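Long-range contacts in segregation and condensation protein B (Mycobacterium tuberculosis, PDB 2Z99), which probably serves in chromosome partition and cell division, as a winged-helix subunit of the complex that segregates and condenses the bacterial chromosome: residues Asp28-Ala33 / Arg68-Gly73; Gly60-Ile65 / Arg79-Pro84; Thr96-Ala101 / Arg133-Arg138; Gly139-Val144 / Val153-Thr158. All blocks are in the same frame, centred on the assembly; numbering follows the deposited sequence.

Contact 1 of 4, residues Asp28-Ala33 / Arg68-Gly73; sequences DTPVTA and RHTSEG
The ring of P30 sits on the tip of a β hairpin formed by strands 65-70 and 73-78, the wing of the N-terminal winged-helix domain, touching T70, E72 and G73. The tip is a two-residue type I turn, closed by reciprocal backbone bonds between T70 and G73. Packing is close where P30 meets E72 and T70. P30 CB lies 3.4 Å from the carbonyl oxygen E72 O and 3.5 Å from E72 CB, while P30 CG meets T70 CG2 at 3.8 Å. The proline also rests on R75 and Y77, and the backbone of V31 bonds to W74, so P30 and V31 lie beside the second strand of the wing; T32 then takes the N-cap position of helix 33-40. Towards solvent the fit slackens. The E72 chain, extended beyond CG (chi2 175°), carries its carboxylate past the proline ring, and E72 OE1 comes no nearer than 4.0 Å to P30 CG. T29 is exposed as well, its hydroxyl making a weak bond to the carbonyl of P30. Close contact returns at the backbone of G73, where phi is 123° and there is no side chain: V31 O reaches G73 CA at 2.9 Å in a CA-H...O contact.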
loop_
_atom_site.group_PDB
_atom_site.type_symbol
_atom_site.label_atom_id
_atom_site.label_comp_id
_atom_site.label_asym_id
_atom_site.label_seq_id
_atom_site.Cartn_x
_atom_site.Cartn_y
_atom_site.Cartn_z
ATOM N N ASP A 28 -1.989 -4.988 -1.863
ATOM C CA ASP A 28 -0.646 -4.549 -2.226
ATOM C C ASP A 28 -0.199 -5.224 -3.523
ATOM O O ASP A 28 0.947 -5.075 -3.956
ATOM C CB ASP A 28 0.332 -4.885 -1.096
ATOM C CG ASP A 28 1.468 -3.875 -0.984
ATOM O OD1 ASP A 28 1.190 -2.655 -0.861
ATOM O OD2 ASP A 28 2.640 -4.305 -1.008
ATOM N N THR A 29 -1.113 -5.965 -4.138
ATOM C CA THR A 29 -0.845 -6.671 -5.391
ATOM C C THR A 29 -2.184 -6.796 -6.095
ATOM O O THR A 29 -3.220 -6.750 -5.453
ATOM C CB THR A 29 -0.292 -8.116 -5.149
ATOM O OG1 THR A 29 -1.359 -8.991 -4.753
ATOM C CG2 THR A 29 0.756 -8.116 -4.059
ATOM N N PRO A 30 -2.183 -6.957 -7.422
ATOM C CA PRO A 30 -3.464 -7.085 -8.115
ATOM C C PRO A 30 -4.322 -8.184 -7.505
ATOM O O PRO A 30 -3.800 -9.187 -7.007
ATOM C CB PRO A 30 -3.052 -7.424 -9.541
ATOM C CG PRO A 30 -1.760 -6.691 -9.697
ATOM C CD PRO A 30 -1.061 -6.931 -8.376
ATOM N N VAL A 31 -5.634 -7.968 -7.512
ATOM C CA VAL A 31 -6.590 -8.955 -7.027
ATOM C C VAL A 31 -7.345 -9.411 -8.257
ATOM O O VAL A 31 -7.343 -8.737 -9.294
ATOM C CB VAL A 31 -7.637 -8.387 -6.045
ATOM C CG1 VAL A 31 -7.117 -8.443 -4.645
ATOM C CG2 VAL A 31 -8.006 -6.968 -6.433
ATOM N N THR A 32 -8.000 -10.553 -8.147
ATOM C CA THR A 32 -8.743 -11.077 -9.271
ATOM C C THR A 32 -10.226 -10.790 -9.089
ATOM O O THR A 32 -10.709 -10.653 -7.965
ATOM C CB THR A 32 -8.521 -12.595 -9.398
ATOM O OG1 THR A 32 -9.205 -13.079 -10.555
ATOM C CG2 THR A 32 -9.045 -13.323 -8.169
ATOM N N ALA A 33 -10.940 -10.682 -10.202
ATOM C CA ALA A 33 -12.372 -10.443 -10.150
ATOM C C ALA A 33 -12.993 -11.536 -9.278
ATOM O O ALA A 33 -13.876 -11.266 -8.453
ATOM C CB ALA A 33 -12.949 -10.487 -11.542
ATOM N N ARG A 68 -6.722 -0.221 -13.237
ATOM C CA ARG A 68 -6.341 -0.973 -14.419
ATOM C C ARG A 68 -6.361 -2.473 -14.186
ATOM O O ARG A 68 -6.169 -2.946 -13.064
ATOM C CB ARG A 68 -4.956 -0.547 -14.905
ATOM C CG ARG A 68 -4.969 0.638 -15.845
ATOM C CD ARG A 68 -3.725 0.664 -16.716
ATOM N NE ARG A 68 -2.505 0.871 -15.943
ATOM C CZ ARG A 68 -2.245 1.973 -15.243
ATOM N NH1 ARG A 68 -3.131 2.961 -15.224
ATOM N NH2 ARG A 68 -1.101 2.094 -14.567
ATOM N N HIS A 69 -6.605 -3.217 -15.259
ATOM C CA HIS A 69 -6.651 -4.674 -15.184
ATOM C C HIS A 69 -5.419 -5.268 -15.838
ATOM O O HIS A 69 -5.051 -4.887 -16.954
ATOM C CB HIS A 69 -7.897 -5.219 -15.884
ATOM C CG HIS A 69 -8.017 -6.708 -15.822
ATOM N ND1 HIS A 69 -8.060 -7.498 -16.950
ATOM C CD2 HIS A 69 -8.117 -7.551 -14.768
ATOM C CE1 HIS A 69 -8.185 -8.763 -16.592
ATOM N NE2 HIS A 69 -8.222 -8.823 -15.273
ATOM N N THR A 70 -4.794 -6.204 -15.131
ATOM C CA THR A 70 -3.591 -6.870 -15.613
ATOM C C THR A 70 -3.774 -8.384 -15.452
ATOM O O THR A 70 -4.698 -8.827 -14.765
ATOM C CB THR A 70 -2.359 -6.410 -14.804
ATOM O OG1 THR A 70 -1.164 -6.856 -15.454
ATOM C CG2 THR A 70 -2.405 -6.984 -13.393
ATOM N N SER A 71 -2.903 -9.176 -16.077
ATOM C CA SER A 71 -3.017 -10.628 -15.969
ATOM C C SER A 71 -3.112 -11.062 -14.503
ATOM O O SER A 71 -3.737 -12.067 -14.186
ATOM C CB SER A 71 -1.828 -11.318 -16.652
ATOM O OG SER A 71 -0.610 -11.044 -15.984
ATOM N N GLU A 72 -2.495 -10.299 -13.612
ATOM C CA GLU A 72 -2.530 -10.611 -12.190
ATOM C C GLU A 72 -3.866 -10.197 -11.569
ATOM O O GLU A 72 -4.129 -10.488 -10.398
ATOM C CB GLU A 72 -1.412 -9.873 -11.453
ATOM C CG GLU A 72 -0.003 -10.392 -11.666
ATOM C CD GLU A 72 1.029 -9.505 -10.983
ATOM O OE1 GLU A 72 1.335 -8.426 -11.537
ATOM O OE2 GLU A 72 1.513 -9.870 -9.888
ATOM N N GLY A 73 -4.696 -9.504 -12.345
ATOM C CA GLY A 73 -5.984 -9.050 -11.840
ATOM C C GLY A 73 -6.211 -7.543 -11.912
ATOM O O GLY A 73 -5.699 -6.875 -12.817
#

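Contact 2 of 4, residues Gly60-Ile65 / Arg79-Pro84; sequences GRDSGI and RARFAP
R79 donates to three consecutive carbonyls of the facing loop, those of S63, G64 and I65. Its backbone N bonds to G64 O at 2.9 Å and almost straight (170°). The side chain bends at chi3 (-69°), folding the guanidinium back along the loop: R79 NE gives a bent bond to S63 O (2.5 Å, a doubtfully short length), an acceptor lying in the guanidinium plane, and R79 NH2 a weak one to I65 O (3.0 Å). These bonds close the base of the wing in the N-terminal winged-helix domain, where the loop leaving helix 44-60 enters strand 65-70 and the chain leaving strand 73-78 turns into helix 83-94. D62 joins the two arginines in a salt-bridge network. Its OD2 meets R81 NH1 at 2.7 Å, carboxylate and guanidinium planes 30° apart; its OD1 makes only a long ion pair, 3.9 Å, with R79 NE, well out of that guanidinium plane. R81 is also paired with E15 of the second subunit. S63 OG accepts from I65 N in an ST turn and bonds to E21 of the second subunit. The ring carbon F82 CE2 touches G64 CA at 3.7 Å and S63 O at 3.5 Å.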
loop_
_atom_site.group_PDB
_atom_site.type_symbol
_atom_site.label_atom_id
_atom_site.label_comp_id
_atom_site.label_asym_id
_atom_site.label_seq_id
_atom_site.Cartn_x
_atom_site.Cartn_y
_atom_site.Cartn_z
ATOM N N GLY A 60 -12.989 8.897 -16.651
ATOM C CA GLY A 60 -13.954 9.811 -17.222
ATOM C C GLY A 60 -13.743 11.182 -16.609
ATOM O O GLY A 60 -14.026 12.204 -17.235
ATOM N N ARG A 61 -13.248 11.210 -15.372
ATOM C CA ARG A 61 -12.987 12.478 -14.704
ATOM C C ARG A 61 -11.500 12.733 -14.559
ATOM O O ARG A 61 -11.079 13.633 -13.833
ATOM C CB ARG A 61 -13.662 12.529 -13.331
ATOM C CG ARG A 61 -13.271 11.469 -12.337
ATOM C CD ARG A 61 -14.192 11.609 -11.139
ATOM N NE ARG A 61 -13.853 10.725 -10.026
ATOM C CZ ARG A 61 -12.791 10.871 -9.235
ATOM N NH1 ARG A 61 -11.932 11.877 -9.416
ATOM N NH2 ARG A 61 -12.592 10.005 -8.253
ATOM N N ASP A 62 -10.715 11.932 -15.272
ATOM C CA ASP A 62 -9.270 12.052 -15.262
ATOM C C ASP A 62 -8.766 12.031 -13.831
ATOM O O ASP A 62 -7.948 12.864 -13.432
ATOM C CB ASP A 62 -8.851 13.350 -15.949
ATOM C CG ASP A 62 -7.463 13.263 -16.532
ATOM O OD1 ASP A 62 -6.924 12.140 -16.584
ATOM O OD2 ASP A 62 -6.912 14.297 -16.958
ATOM N N SER A 63 -9.254 11.067 -13.062
ATOM C CA SER A 63 -8.865 10.961 -11.673
ATOM C C SER A 63 -7.361 10.744 -11.490
ATOM O O SER A 63 -6.652 10.375 -12.430
ATOM C CB SER A 63 -9.632 9.825 -11.001
ATOM O OG SER A 63 -9.251 9.732 -9.641
ATOM N N GLY A 64 -6.876 10.998 -10.276
ATOM C CA GLY A 64 -5.471 10.778 -9.989
ATOM C C GLY A 64 -5.274 9.271 -9.908
ATOM O O GLY A 64 -4.183 8.741 -10.135
ATOM N N ILE A 65 -6.364 8.584 -9.593
ATOM C CA ILE A 65 -6.383 7.135 -9.476
ATOM C C ILE A 65 -6.885 6.488 -10.766
ATOM O O ILE A 65 -7.913 6.894 -11.328
ATOM C CB ILE A 65 -7.296 6.695 -8.311
ATOM C CG1 ILE A 65 -6.793 7.303 -7.001
ATOM C CG2 ILE A 65 -7.337 5.177 -8.225
ATOM C CD1 ILE A 65 -7.697 7.041 -5.812
ATOM N N ARG A 79 -2.446 7.554 -12.110
ATOM C CA ARG A 79 -2.648 7.873 -13.517
ATOM C C ARG A 79 -1.370 8.472 -14.087
ATOM O O ARG A 79 -0.753 9.351 -13.480
ATOM C CB ARG A 79 -3.841 8.827 -13.677
ATOM C CG ARG A 79 -4.422 8.863 -15.082
ATOM C CD ARG A 79 -5.774 9.588 -15.129
ATOM N NE ARG A 79 -6.847 8.847 -14.458
ATOM C CZ ARG A 79 -7.504 7.820 -14.988
ATOM N NH1 ARG A 79 -7.219 7.397 -16.210
ATOM N NH2 ARG A 79 -8.435 7.197 -14.285
ATOM N N ALA A 80 -0.973 7.975 -15.254
ATOM C CA ALA A 80 0.255 8.393 -15.940
ATOM C C ALA A 80 0.744 9.829 -15.741
ATOM O O ALA A 80 1.786 10.055 -15.115
ATOM C CB ALA A 80 0.133 8.104 -17.443
ATOM N N ARG A 81 0.005 10.790 -16.286
ATOM C CA ARG A 81 0.381 12.194 -16.199
ATOM C C ARG A 81 0.787 12.690 -14.818
ATOM O O ARG A 81 1.433 13.718 -14.704
ATOM C CB ARG A 81 -0.750 13.089 -16.751
ATOM C CG ARG A 81 -2.132 12.837 -16.130
ATOM C CD ARG A 81 -3.223 13.770 -16.696
ATOM N NE ARG A 81 -3.008 15.147 -16.276
ATOM C CZ ARG A 81 -3.905 15.889 -15.638
ATOM N NH1 ARG A 81 -5.101 15.399 -15.352
ATOM N NH2 ARG A 81 -3.578 17.106 -15.230
ATOM N N PHE A 82 0.427 11.972 -13.766
ATOM C CA PHE A 82 0.768 12.439 -12.434
ATOM C C PHE A 82 2.073 11.888 -11.854
ATOM O O PHE A 82 2.391 12.134 -10.685
ATOM C CB PHE A 82 -0.401 12.149 -11.486
ATOM C CG PHE A 82 -1.693 12.793 -11.909
ATOM C CD1 PHE A 82 -1.838 14.174 -11.879
ATOM C CD2 PHE A 82 -2.756 12.018 -12.369
ATOM C CE1 PHE A 82 -3.019 14.774 -12.302
ATOM C CE2 PHE A 82 -3.942 12.604 -12.794
ATOM C CZ PHE A 82 -4.077 13.989 -12.760
ATOM N N ALA A 83 2.833 11.156 -12.666
ATOM C CA ALA A 83 4.098 10.574 -12.206
ATOM C C ALA A 83 4.996 11.629 -11.558
ATOM O O ALA A 83 5.449 11.461 -10.423
ATOM C CB ALA A 83 4.831 9.910 -13.377
ATOM N N PRO A 84 5.255 12.736 -12.271
ATOM C CA PRO A 84 6.103 13.811 -11.750
ATOM C C PRO A 84 5.813 14.171 -10.293
ATOM O O PRO A 84 6.730 14.356 -9.503
ATOM C CB PRO A 84 5.809 14.966 -12.705
ATOM C CG PRO A 84 5.589 14.267 -14.002
ATOM C CD PRO A 84 4.723 13.089 -13.603
#

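Contact 3 of 4, residues Thr96-Ala101 / Arg133-Arg138; sequences TKLTRA and RTLLAR
In the C-terminal winged-helix domain, R138, just past the end of helix 129-137, and L135 one turn earlier meet T96 and L98 of the segment that leads into helix 100-112. The polar part is a fork. Both terminal nitrogens of R138 turn to one carbonyl: NH2 bonds to T96 O at 2.7 Å, with an N-H...O angle of 147°, and NH1 adds a weak bond to the same oxygen at 3.2 Å. The acceptor lies at the guanidinium edge, somewhat tilted from its plane. The chain is straight from CG to NE (chi2 -171°, chi3 -178°), which spans the gap between the helix end and the leading segment. L98 slides past this arm in the opposite direction. Its CD2 lies over one face of the guanidinium, displaced toward the rim and 3.8 Å from R138 CZ, and its CG is 3.6 Å from R138 NH1, so the flat group is gripped at an edge and covered by a methyl on one face. The other methyl, L98 CD1, makes a looser apolar contact with L135 CD2 at 4.3 Å. L98 also packs on L103, and L135 on T105, L106 and I141, which carries this edge of the contact into the interior of the domain. T99 N-caps helix 100-112, its OG1 bonding to A102 N. The R138 bonds and the L98 packing hold the leading segment against the end of the third helix, just where the chain turns into the β hairpin, in the helix-strand-helix-helix-hairpin order of a winged-helix domain.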
loop_
_atom_site.group_PDB
_atom_site.type_symbol
_atom_site.label_atom_id
_atom_site.label_comp_id
_atom_site.label_asym_id
_atom_site.label_seq_id
_atom_site.Cartn_x
_atom_site.Cartn_y
_atom_site.Cartn_z
ATOM N N THR A 96 16.228 14.064 5.498
ATOM C CA THR A 96 15.550 14.562 6.689
ATOM C C THR A 96 15.954 16.016 6.923
ATOM O O THR A 96 16.909 16.504 6.322
ATOM C CB THR A 96 15.918 13.703 7.927
ATOM O OG1 THR A 96 17.342 13.676 8.096
ATOM C CG2 THR A 96 15.419 12.273 7.745
ATOM N N LYS A 97 15.214 16.706 7.786
ATOM C CA LYS A 97 15.491 18.107 8.099
ATOM C C LYS A 97 16.922 18.295 8.615
ATOM O O LYS A 97 17.613 17.323 8.920
ATOM C CB LYS A 97 14.473 18.601 9.140
ATOM C CG LYS A 97 14.743 19.987 9.727
ATOM C CD LYS A 97 14.760 21.073 8.661
ATOM C CE LYS A 97 15.127 22.423 9.259
ATOM N NZ LYS A 97 15.192 23.473 8.213
ATOM N N LEU A 98 17.372 19.545 8.696
ATOM C CA LEU A 98 18.714 19.837 9.187
ATOM C C LEU A 98 18.716 19.950 10.708
ATOM O O LEU A 98 17.855 20.611 11.298
ATOM C CB LEU A 98 19.252 21.142 8.582
ATOM C CG LEU A 98 19.854 21.123 7.170
ATOM C CD1 LEU A 98 20.294 22.528 6.776
ATOM C CD2 LEU A 98 21.042 20.176 7.129
ATOM N N THR A 99 19.686 19.296 11.336
ATOM C CA THR A 99 19.822 19.325 12.783
ATOM C C THR A 99 20.257 20.725 13.193
ATOM O O THR A 99 20.761 21.488 12.372
ATOM C CB THR A 99 20.874 18.306 13.253
ATOM O OG1 THR A 99 22.148 18.634 12.683
ATOM C CG2 THR A 99 20.486 16.902 12.811
ATOM N N ARG A 100 20.056 21.074 14.455
ATOM C CA ARG A 100 20.442 22.397 14.917
ATOM C C ARG A 100 21.944 22.607 14.746
ATOM O O ARG A 100 22.397 23.709 14.436
ATOM C CB ARG A 100 20.044 22.583 16.379
ATOM C CG ARG A 100 20.381 23.957 16.933
ATOM C CD ARG A 100 19.687 24.226 18.269
ATOM N NE ARG A 100 18.251 24.483 18.126
ATOM C CZ ARG A 100 17.323 23.548 17.923
ATOM N NH1 ARG A 100 17.661 22.265 17.840
ATOM N NH2 ARG A 100 16.048 23.900 17.793
ATOM N N ALA A 101 22.715 21.545 14.941
ATOM C CA ALA A 101 24.156 21.640 14.789
ATOM C C ALA A 101 24.466 22.086 13.365
ATOM O O ALA A 101 25.311 22.954 13.148
ATOM C CB ALA A 101 24.808 20.292 15.072
ATOM N N ARG A 133 29.871 18.046 4.774
ATOM C CA ARG A 133 29.491 17.138 3.707
ATOM C C ARG A 133 28.023 17.314 3.329
ATOM O O ARG A 133 27.715 17.615 2.175
ATOM C CB ARG A 133 29.718 15.702 4.156
ATOM C CG ARG A 133 29.586 14.665 3.065
ATOM C CD ARG A 133 29.484 13.272 3.666
ATOM N NE ARG A 133 30.468 13.071 4.723
ATOM C CZ ARG A 133 30.355 12.150 5.675
ATOM N NH1 ARG A 133 29.301 11.341 5.700
ATOM N NH2 ARG A 133 31.284 12.049 6.617
ATOM N N THR A 134 27.116 17.128 4.287
ATOM C CA THR A 134 25.700 17.253 3.968
ATOM C C THR A 134 25.393 18.645 3.423
ATOM O O THR A 134 24.710 18.776 2.416
ATOM C CB THR A 134 24.774 16.935 5.187
ATOM O OG1 THR A 134 24.890 17.965 6.171
ATOM C CG2 THR A 134 25.142 15.601 5.815
ATOM N N LEU A 135 25.907 19.685 4.071
ATOM C CA LEU A 135 25.676 21.043 3.592
ATOM C C LEU A 135 26.129 21.173 2.147
ATOM O O LEU A 135 25.511 21.888 1.362
ATOM C CB LEU A 135 26.432 22.060 4.440
ATOM C CG LEU A 135 25.864 22.402 5.809
ATOM C CD1 LEU A 135 26.723 23.474 6.431
ATOM C CD2 LEU A 135 24.437 22.884 5.671
ATOM N N LEU A 136 27.217 20.488 1.802
ATOM C CA LEU A 136 27.739 20.525 0.441
ATOM C C LEU A 136 26.823 19.767 -0.517
ATOM O O LEU A 136 26.392 20.312 -1.534
ATOM C CB LEU A 136 29.138 19.916 0.386
ATOM C CG LEU A 136 30.258 20.679 1.097
ATOM C CD1 LEU A 136 31.541 19.879 1.002
ATOM C CD2 LEU A 136 30.426 22.057 0.479
ATOM N N ALA A 137 26.531 18.513 -0.185
ATOM C CA ALA A 137 25.671 17.678 -1.012
ATOM C C ALA A 137 24.306 18.319 -1.241
ATOM O O ALA A 137 23.722 18.174 -2.315
ATOM C CB ALA A 137 25.501 16.321 -0.371
ATOM N N ARG A 138 23.793 19.025 -0.237
ATOM C CA ARG A 138 22.498 19.682 -0.370
ATOM C C ARG A 138 22.621 21.030 -1.069
ATOM O O ARG A 138 21.639 21.774 -1.157
ATOM C CB ARG A 138 21.850 19.905 0.993
ATOM C CG ARG A 138 21.584 18.650 1.770
ATOM C CD ARG A 138 20.759 18.968 2.992
ATOM N NE ARG A 138 20.515 17.772 3.785
ATOM C CZ ARG A 138 19.533 17.659 4.671
ATOM N NH1 ARG A 138 18.704 18.677 4.867
ATOM N NH2 ARG A 138 19.384 16.534 5.361
#

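Contact 4 of 4, residues Gly139-Val144 / Val153-Thr158; sequences GLITEV and VTFATT
E143 and F155 lie side by side and point the same way, carboxylate and ring planes 21° apart, with E143 CG 3.7 Å from F155 CE2. The first torsion of E143 (chi1 -60°), with CG beside the backbone N, makes that contact, and a bend at chi2 turns the carboxylate alongside the ring. The I141 side chain crosses that of F155 obliquely, its CD1 4.2 Å from F155 CD2. I141 and F155 both pack on L136 of helix 129-137, I141 also on L106 and V109 of helix 100-112. On the opposite face of the sheet V144 CG2 lies close to A156 CB; the modelled 3.2 Å is too short to be taken at face value. The backbones beneath are the two strands of the wing of the C-terminal winged-helix domain, an antiparallel hairpin whose segments run 140° apart. T142 and A156 form its hydrogen-bonded pair, T142 N giving to A156 O at 2.9 Å and A156 N to T142 O at 3.1 Å. I141 with T157 and E143 with F155 are non-hydrogen-bonded pairs, and V144 N continues the ladder to T154 O. Strand 115-116 flanks 153-157 on its other edge, through V115 and F155. Where the strands meet the helices, T158 crosses T142 at about a right angle, their CG2 methyls 4.0 Å apart. T158 OG1 donates to G139 O at 2.6 Å, in the carbonyl plane, and also N-caps helix 159-165 through F161 N. G139 itself ends helix 129-137 in a Schellman motif, while T158 N bonds to L140 O from above the carbonyl plane.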
loop_
_atom_site.group_PDB
_atom_site.type_symbol
_atom_site.label_atom_id
_atom_site.label_comp_id
_atom_site.label_asym_id
_atom_site.label_seq_id
_atom_site.Cartn_x
_atom_site.Cartn_y
_atom_site.Cartn_z
ATOM N N GLY A 139 23.830 21.343 -1.539
ATOM C CA GLY A 139 24.073 22.588 -2.245
ATOM C C GLY A 139 23.843 23.869 -1.471
ATOM O O GLY A 139 23.612 24.920 -2.077
ATOM N N LEU A 140 23.891 23.809 -0.144
ATOM C CA LEU A 140 23.704 25.021 0.650
ATOM C C LEU A 140 24.985 25.858 0.710
ATOM O O LEU A 140 24.945 27.064 0.963
ATOM C CB LEU A 140 23.236 24.676 2.067
ATOM C CG LEU A 140 21.742 24.397 2.236
ATOM C CD1 LEU A 140 20.935 25.443 1.469
ATOM C CD2 LEU A 140 21.429 23.017 1.722
ATOM N N ILE A 141 26.125 25.213 0.483
ATOM C CA ILE A 141 27.412 25.903 0.494
ATOM C C ILE A 141 28.257 25.231 -0.557
ATOM O O ILE A 141 27.915 24.151 -1.033
ATOM C CB ILE A 141 28.160 25.783 1.864
ATOM C CG1 ILE A 141 28.542 24.317 2.119
ATOM C CG2 ILE A 141 27.299 26.365 2.987
ATOM C CD1 ILE A 141 29.387 24.087 3.365
ATOM N N THR A 142 29.362 25.863 -0.919
ATOM C CA THR A 142 30.252 25.284 -1.915
ATOM C C THR A 142 31.645 25.869 -1.822
ATOM O O THR A 142 31.850 26.905 -1.195
ATOM C CB THR A 142 29.729 25.523 -3.337
ATOM O OG1 THR A 142 30.494 24.736 -4.258
ATOM C CG2 THR A 142 29.846 26.998 -3.710
ATOM N N GLU A 143 32.602 25.195 -2.447
ATOM C CA GLU A 143 33.980 25.664 -2.445
ATOM C C GLU A 143 34.095 26.883 -3.358
ATOM O O GLU A 143 33.662 26.845 -4.512
ATOM C CB GLU A 143 34.933 24.558 -2.924
ATOM C CG GLU A 143 34.913 23.292 -2.070
ATOM C CD GLU A 143 33.918 22.254 -2.570
ATOM O OE1 GLU A 143 32.865 22.648 -3.127
ATOM O OE2 GLU A 143 34.185 21.041 -2.393
ATOM N N VAL A 144 34.669 27.962 -2.832
ATOM C CA VAL A 144 34.838 29.190 -3.594
ATOM C C VAL A 144 36.264 29.359 -4.098
ATOM O O VAL A 144 36.482 29.647 -5.272
ATOM C CB VAL A 144 34.463 30.413 -2.752
ATOM C CG1 VAL A 144 34.800 31.683 -3.503
ATOM C CG2 VAL A 144 32.985 30.371 -2.430
ATOM N N VAL A 153 41.089 25.514 1.128
ATOM C CA VAL A 153 39.881 25.889 0.416
ATOM C C VAL A 153 38.975 26.733 1.309
ATOM O O VAL A 153 38.906 26.531 2.524
ATOM C CB VAL A 153 39.101 24.649 -0.087
ATOM C CG1 VAL A 153 40.011 23.772 -0.921
ATOM C CG2 VAL A 153 38.541 23.873 1.078
ATOM N N THR A 154 38.303 27.693 0.687
ATOM C CA THR A 154 37.393 28.592 1.374
ATOM C C THR A 154 35.980 28.195 0.939
ATOM O O THR A 154 35.812 27.539 -0.095
ATOM C CB THR A 154 37.716 30.062 0.992
ATOM O OG1 THR A 154 36.716 30.943 1.520
ATOM C CG2 THR A 154 37.790 30.212 -0.512
ATOM N N PHE A 155 34.975 28.579 1.726
ATOM C CA PHE A 155 33.588 28.228 1.426
ATOM C C PHE A 155 32.644 29.409 1.455
ATOM O O PHE A 155 32.940 30.450 2.039
ATOM C CB PHE A 155 33.054 27.181 2.422
ATOM C CG PHE A 155 33.699 25.834 2.297
ATOM C CD1 PHE A 155 34.938 25.584 2.874
ATOM C CD2 PHE A 155 33.091 24.830 1.552
ATOM C CE1 PHE A 155 35.562 24.364 2.710
ATOM C CE2 PHE A 155 33.708 23.600 1.380
ATOM C CZ PHE A 155 34.942 23.365 1.957
ATOM N N ALA A 156 31.488 29.226 0.827
ATOM C CA ALA A 156 30.474 30.260 0.806
ATOM C C ALA A 156 29.115 29.626 0.612
ATOM O O ALA A 156 29.000 28.490 0.148
ATOM C CB ALA A 156 30.752 31.252 -0.310
ATOM N N THR A 157 28.083 30.362 0.991
ATOM C CA THR A 157 26.728 29.896 0.832
ATOM C C THR A 157 26.399 30.091 -0.637
ATOM O O THR A 157 26.817 31.072 -1.248
ATOM C CB THR A 157 25.761 30.716 1.682
ATOM O OG1 THR A 157 25.877 32.103 1.339
ATOM C CG2 THR A 157 26.073 30.539 3.154
ATOM N N THR A 158 25.663 29.144 -1.204
ATOM C CA THR A 158 25.290 29.204 -2.605
ATOM C C THR A 158 24.156 30.189 -2.822
ATOM O O THR A 158 23.823 30.973 -1.938
ATOM C CB THR A 158 24.836 27.832 -3.089
ATOM O OG1 THR A 158 23.633 27.461 -2.403
ATOM C CG2 THR A 158 25.919 26.793 -2.809
#

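The four contacts fall into two pairs, one in each winged-helix domain, on opposite sides of the chain's centre. Contacts 1 and 2 alternate along the chain and sit at the tip and base of the hairpin 65-70/73-78, their centres 19 Å apart; contact 2 also touches the second subunit. Helix 83-94 then leads away toward contact 3, whose centre is 34 Å from that of contact 2. Contacts 3 and 4 follow in series, with centres 13 Å apart, and touch directly where L135 and L136 of helix 129-137 meet L140, I141 and F155 of the second wing. The chain is elongated, with two contacts in each domain and helix 83-94 between the pairs.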